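Local coordinates for protein N-isopropylammelide isopropylaminohydrolase (Burkholderia multivorans ATCC 17616, PDB 6NBO) that is a zinc-binding member of the amidohydrolase family, metal-dependent enzymes built on a TIM-barrel fold, at residues E63-L68 with R124-V129; E153-A158 with A182-G187. One frame throughout, in Å; residues are numbered along the deposited sequence.

Contact 1 (E63-L68 with R124-V129); sequences EGHTHL and RTHVDV. With ZN (zinc ion), chain B.
H65 and H67 reach the same zinc ion through their NE2 atoms, at 2.1 and 2.3 Å, and H126 of the adjoining strand lies against both imidazoles. H218 and D304 complete this metal site, whose HxH pair at the end of the first barrel strand is a hallmark of amidohydrolases. CD2 of H126 sits above the centre of one face of the H65 ring, the two planes inclined at 37°, while CB of H126 packs 3.5 Å from CE1 of H67. The H65 side chain swings away from its own amide nitrogen (chi1 -175°), which carries NE2 out to the metal. One water takes a hydrogen bond from ND1 of H67 and gives one to OD1 of D128; another joins G64 O to NE2 of H126, with a weak bond from ND1 of H65, whose stronger partner is S249.

Behind this first shell, parallel backbone hydrogen bonds hold the two segments side by side: R124 N to E63 O (2.7 Å), T66 N to R124 O, and H126 N to T66 O (2.9 Å). Past the pairing, L68 N points almost straight at T125 OG1 (2.9 Å, 178°), and that hydroxyl donates to H126 O. E63, its OE2 bonded to N303, accepts H65 N on OE1 at the corner of the chain. Helix 104-117 packs on E63 and L68, and strand 153-159 flanks 120-128, V157 touching H126.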
# COMPACT_ATOMS: atom_id res chain seq x y z
N GLU A 63 -3.85 -0.66 1.26
CA GLU A 63 -2.65 -0.13 1.87
C GLU A 63 -1.49 -0.37 0.91
O GLU A 63 -1.04 -1.51 0.74
CB GLU A 63 -2.42 -0.78 3.24
CG GLU A 63 -1.01 -0.58 3.82
CD GLU A 63 -0.66 0.87 4.02
OE1 GLU A 63 -0.37 1.54 3.01
OE2 GLU A 63 -0.69 1.35 5.18
N GLY A 64 -1.02 0.69 0.25
CA GLY A 64 0.01 0.55 -0.76
C GLY A 64 1.44 0.56 -0.26
O GLY A 64 2.36 0.34 -1.06
N HIS A 65 1.67 0.82 1.03
CA HIS A 65 3.03 0.87 1.57
C HIS A 65 2.97 0.85 3.08
O HIS A 65 2.69 1.88 3.71
CB HIS A 65 3.79 2.12 1.09
CG HIS A 65 5.23 2.19 1.52
ND1 HIS A 65 6.27 2.27 0.61
CD2 HIS A 65 5.81 2.26 2.75
CE1 HIS A 65 7.42 2.37 1.26
NE2 HIS A 65 7.17 2.35 2.56
N THR A 66 3.24 -0.29 3.69
CA THR A 66 3.45 -0.32 5.13
C THR A 66 4.59 -1.30 5.42
O THR A 66 5.24 -1.82 4.50
CB THR A 66 2.15 -0.66 5.86
OG1 THR A 66 2.33 -0.41 7.27
CG2 THR A 66 1.74 -2.13 5.65
N HIS A 67 4.83 -1.54 6.72
CA HIS A 67 5.93 -2.38 7.20
C HIS A 67 5.32 -3.25 8.30
O HIS A 67 5.48 -2.98 9.48
CB HIS A 67 7.11 -1.54 7.72
CG HIS A 67 7.81 -0.74 6.67
ND1 HIS A 67 8.91 -1.21 5.99
CD2 HIS A 67 7.57 0.50 6.17
CE1 HIS A 67 9.33 -0.29 5.14
NE2 HIS A 67 8.52 0.75 5.21
N LEU A 68 4.60 -4.31 7.88
CA LEU A 68 3.86 -5.13 8.84
C LEU A 68 4.79 -5.86 9.80
O LEU A 68 4.38 -6.19 10.92
CB LEU A 68 2.98 -6.17 8.12
CG LEU A 68 1.80 -5.73 7.25
CD1 LEU A 68 1.15 -6.94 6.60
CD2 LEU A 68 0.79 -4.93 8.05
N ARG A 124 0.20 -3.91 0.35
CA ARG A 124 1.60 -4.07 -0.02
C ARG A 124 2.46 -3.73 1.18
O ARG A 124 2.44 -2.60 1.68
CB ARG A 124 1.99 -3.17 -1.20
CG ARG A 124 3.50 -3.26 -1.52
CD ARG A 124 3.89 -2.47 -2.79
NE ARG A 124 3.41 -3.12 -4.00
CZ ARG A 124 3.73 -2.75 -5.23
NH1 ARG A 124 4.57 -1.74 -5.42
NH2 ARG A 124 3.21 -3.41 -6.26
N THR A 125 3.22 -4.71 1.66
CA THR A 125 4.09 -4.49 2.80
C THR A 125 5.53 -4.75 2.41
O THR A 125 5.84 -5.68 1.65
CB THR A 125 3.73 -5.38 4.01
OG1 THR A 125 4.57 -5.02 5.12
CG2 THR A 125 3.92 -6.87 3.69
N HIS A 126 6.40 -3.89 2.90
CA HIS A 126 7.82 -4.17 2.88
C HIS A 126 8.14 -5.01 4.11
O HIS A 126 7.45 -4.94 5.13
CB HIS A 126 8.60 -2.86 2.86
CG HIS A 126 8.27 -2.02 1.65
ND1 HIS A 126 9.17 -1.79 0.64
CD2 HIS A 126 7.12 -1.39 1.29
CE1 HIS A 126 8.59 -1.05 -0.30
NE2 HIS A 126 7.35 -0.80 0.07
N VAL A 127 9.15 -5.87 3.98
CA VAL A 127 9.59 -6.72 5.08
C VAL A 127 11.11 -6.67 5.10
O VAL A 127 11.74 -6.85 4.06
CB VAL A 127 9.10 -8.18 4.93
CG1 VAL A 127 9.64 -9.04 6.07
CG2 VAL A 127 7.58 -8.23 4.88
N ASP A 128 11.69 -6.44 6.28
CA ASP A 128 13.14 -6.31 6.35
C ASP A 128 13.79 -7.64 6.03
O ASP A 128 13.43 -8.67 6.59
CB ASP A 128 13.56 -5.83 7.74
CG ASP A 128 13.12 -4.41 8.03
OD1 ASP A 128 12.60 -3.72 7.13
OD2 ASP A 128 13.31 -3.96 9.18
N VAL A 129 14.75 -7.62 5.11
CA VAL A 129 15.53 -8.80 4.75
C VAL A 129 16.99 -8.36 4.81
O VAL A 129 17.41 -7.50 4.03
CB VAL A 129 15.17 -9.34 3.36
CG1 VAL A 129 16.13 -10.47 2.93
CG2 VAL A 129 13.73 -9.83 3.32
ZN ZN B . 8.64 2.64 3.98
O HOH W 1 5.21 0.48 -1.31
O HOH W 2 9.96 -3.56 6.71

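Contact 2 (E153-A158 with A182-G187)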
# COMPACT_ATOMS: atom_id res chain seq x y z
N GLU A 153 -5.34 -9.87 0.59
CA GLU A 153 -4.28 -10.14 -0.36
C GLU A 153 -3.07 -9.28 -0.01
O GLU A 153 -3.18 -8.06 0.15
CB GLU A 153 -4.73 -9.86 -1.79
CG GLU A 153 -3.64 -10.11 -2.80
CD GLU A 153 -4.03 -9.71 -4.20
OE1 GLU A 153 -5.16 -9.21 -4.41
OE2 GLU A 153 -3.20 -9.89 -5.11
N ILE A 154 -1.91 -9.91 0.12
CA ILE A 154 -0.73 -9.21 0.64
C ILE A 154 0.40 -9.40 -0.36
O ILE A 154 0.80 -10.53 -0.63
CB ILE A 154 -0.33 -9.72 2.04
CG1 ILE A 154 -1.49 -9.55 3.03
CG2 ILE A 154 0.91 -8.96 2.54
CD1 ILE A 154 -1.16 -10.06 4.47
N GLN A 155 0.90 -8.28 -0.91
CA GLN A 155 2.14 -8.26 -1.67
C GLN A 155 3.29 -7.99 -0.71
O GLN A 155 3.19 -7.13 0.16
CB GLN A 155 2.11 -7.17 -2.75
CG GLN A 155 1.08 -7.41 -3.85
CD GLN A 155 1.00 -6.24 -4.83
OE1 GLN A 155 1.57 -5.17 -4.59
NE2 GLN A 155 0.27 -6.43 -5.91
N ILE A 156 4.39 -8.73 -0.86
CA ILE A 156 5.54 -8.60 0.03
C ILE A 156 6.74 -8.08 -0.77
O ILE A 156 7.14 -8.70 -1.76
CB ILE A 156 5.88 -9.93 0.71
CG1 ILE A 156 4.76 -10.33 1.69
CG2 ILE A 156 7.23 -9.83 1.41
CD1 ILE A 156 4.86 -11.79 2.18
N VAL A 157 7.34 -6.98 -0.30
CA VAL A 157 8.56 -6.42 -0.87
C VAL A 157 9.72 -6.81 0.04
O VAL A 157 9.74 -6.44 1.22
CB VAL A 157 8.48 -4.89 -1.00
CG1 VAL A 157 9.71 -4.38 -1.77
CG2 VAL A 157 7.20 -4.46 -1.69
N ALA A 158 10.72 -7.51 -0.50
CA ALA A 158 11.91 -7.88 0.27
C ALA A 158 12.81 -6.66 0.39
O ALA A 158 13.44 -6.26 -0.59
CB ALA A 158 12.64 -9.04 -0.41
N ALA A 182 8.65 -13.76 -1.38
CA ALA A 182 8.54 -12.32 -1.56
C ALA A 182 8.18 -12.04 -3.01
O ALA A 182 8.69 -12.68 -3.93
CB ALA A 182 9.84 -11.61 -1.17
N ASP A 183 7.25 -11.10 -3.22
CA ASP A 183 6.77 -10.82 -4.57
C ASP A 183 7.67 -9.84 -5.32
O ASP A 183 7.85 -9.97 -6.53
CB ASP A 183 5.36 -10.25 -4.49
CG ASP A 183 4.45 -11.18 -3.76
OD1 ASP A 183 4.23 -12.27 -4.28
OD2 ASP A 183 4.06 -10.85 -2.62
N LEU A 184 8.21 -8.86 -4.61
CA LEU A 184 8.89 -7.73 -5.22
C LEU A 184 10.22 -7.52 -4.52
O LEU A 184 10.38 -7.87 -3.35
CB LEU A 184 8.05 -6.44 -5.10
CG LEU A 184 6.71 -6.47 -5.84
CD1 LEU A 184 5.81 -5.37 -5.33
CD2 LEU A 184 6.95 -6.30 -7.33
N LEU A 185 11.17 -6.93 -5.24
CA LEU A 185 12.45 -6.58 -4.65
C LEU A 185 12.41 -5.14 -4.18
O LEU A 185 11.96 -4.25 -4.92
CB LEU A 185 13.58 -6.80 -5.66
CG LEU A 185 14.99 -6.66 -5.07
CD1 LEU A 185 15.18 -7.64 -3.91
CD2 LEU A 185 16.04 -6.90 -6.16
N GLY A 186 12.89 -4.89 -2.97
CA GLY A 186 13.03 -3.55 -2.45
C GLY A 186 14.48 -3.08 -2.44
O GLY A 186 15.40 -3.76 -2.87
N GLY A 187 14.66 -1.87 -1.92
CA GLY A 187 15.96 -1.23 -1.90
C GLY A 187 15.79 0.22 -1.53
O GLY A 187 14.68 0.71 -1.37
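V157 and A158 pair in parallel with L184 and L185, joining the two strands of a beta-alpha-beta unit within the TIM barrel: strand 153-159, helix 170-180 and strand 184-188. The strand segments diverge by 43°, and the close packing lies toward their C-terminal ends. There A158 is held at both its backbone N and its backbone O by the one neighbouring strand: its N donates to L184 O at 2.9 Å, and its O accepts from G186 N at 2.8 Å, the donor standing well above the carbonyl plane. CG1 of V157, anti to the backbone N (chi1 -173°), leans over the G186 backbone, 3.4 Å from its N; a glycine there lets the methyl come this close. The other methyl, CG2, meets CD1 of L184 at 4.0 Å as the two side chains slant past each other. On the opposite face CB of A158 touches CB of A182, and A158 also touches A177 of helix 170-180.

Toward the N-terminal end side-chain packing thins out, and Q155 and D183 are partly exposed, though the polar bonds stay short. Q155 barely meets L184, and its amide turns instead to R124 and to the carbonyl of C352. Here the loop residue D183 adds to the pairing: I156 O takes D183 N as well as L184 N, the first bond more bent, at 134°. The D183 carboxylate turns back to accept a backbone N-H, and R145 forms a salt bridge with the same oxygen, which probably concentrates negative charge on it. That atom, OD2, receives I156 N at 2.8 Å on its anti lone pair.

Overall arrangement
From the N terminus, the chain leaves a small four-stranded mixed sheet and enters the barrel along strand 56-66. Contact 1 closes the first long excursion, 55 residues that include helices 89-97 and 104-117, when strand 120-128 returns beside it. Helix 136-147 then leads to strand 153-159, and contact 2 closes a shorter loop through helix 170-180. The two closures follow in series, neither nested nor crossing, with centres about 7 Å apart. Strands 120-128 and 153-159 are neighbours, joined by a probable hydrogen bond between T125 O and V157 N, 2.8 Å. Together they tie four successive barrel strands, the zinc ligands of contact 1 lying at the first.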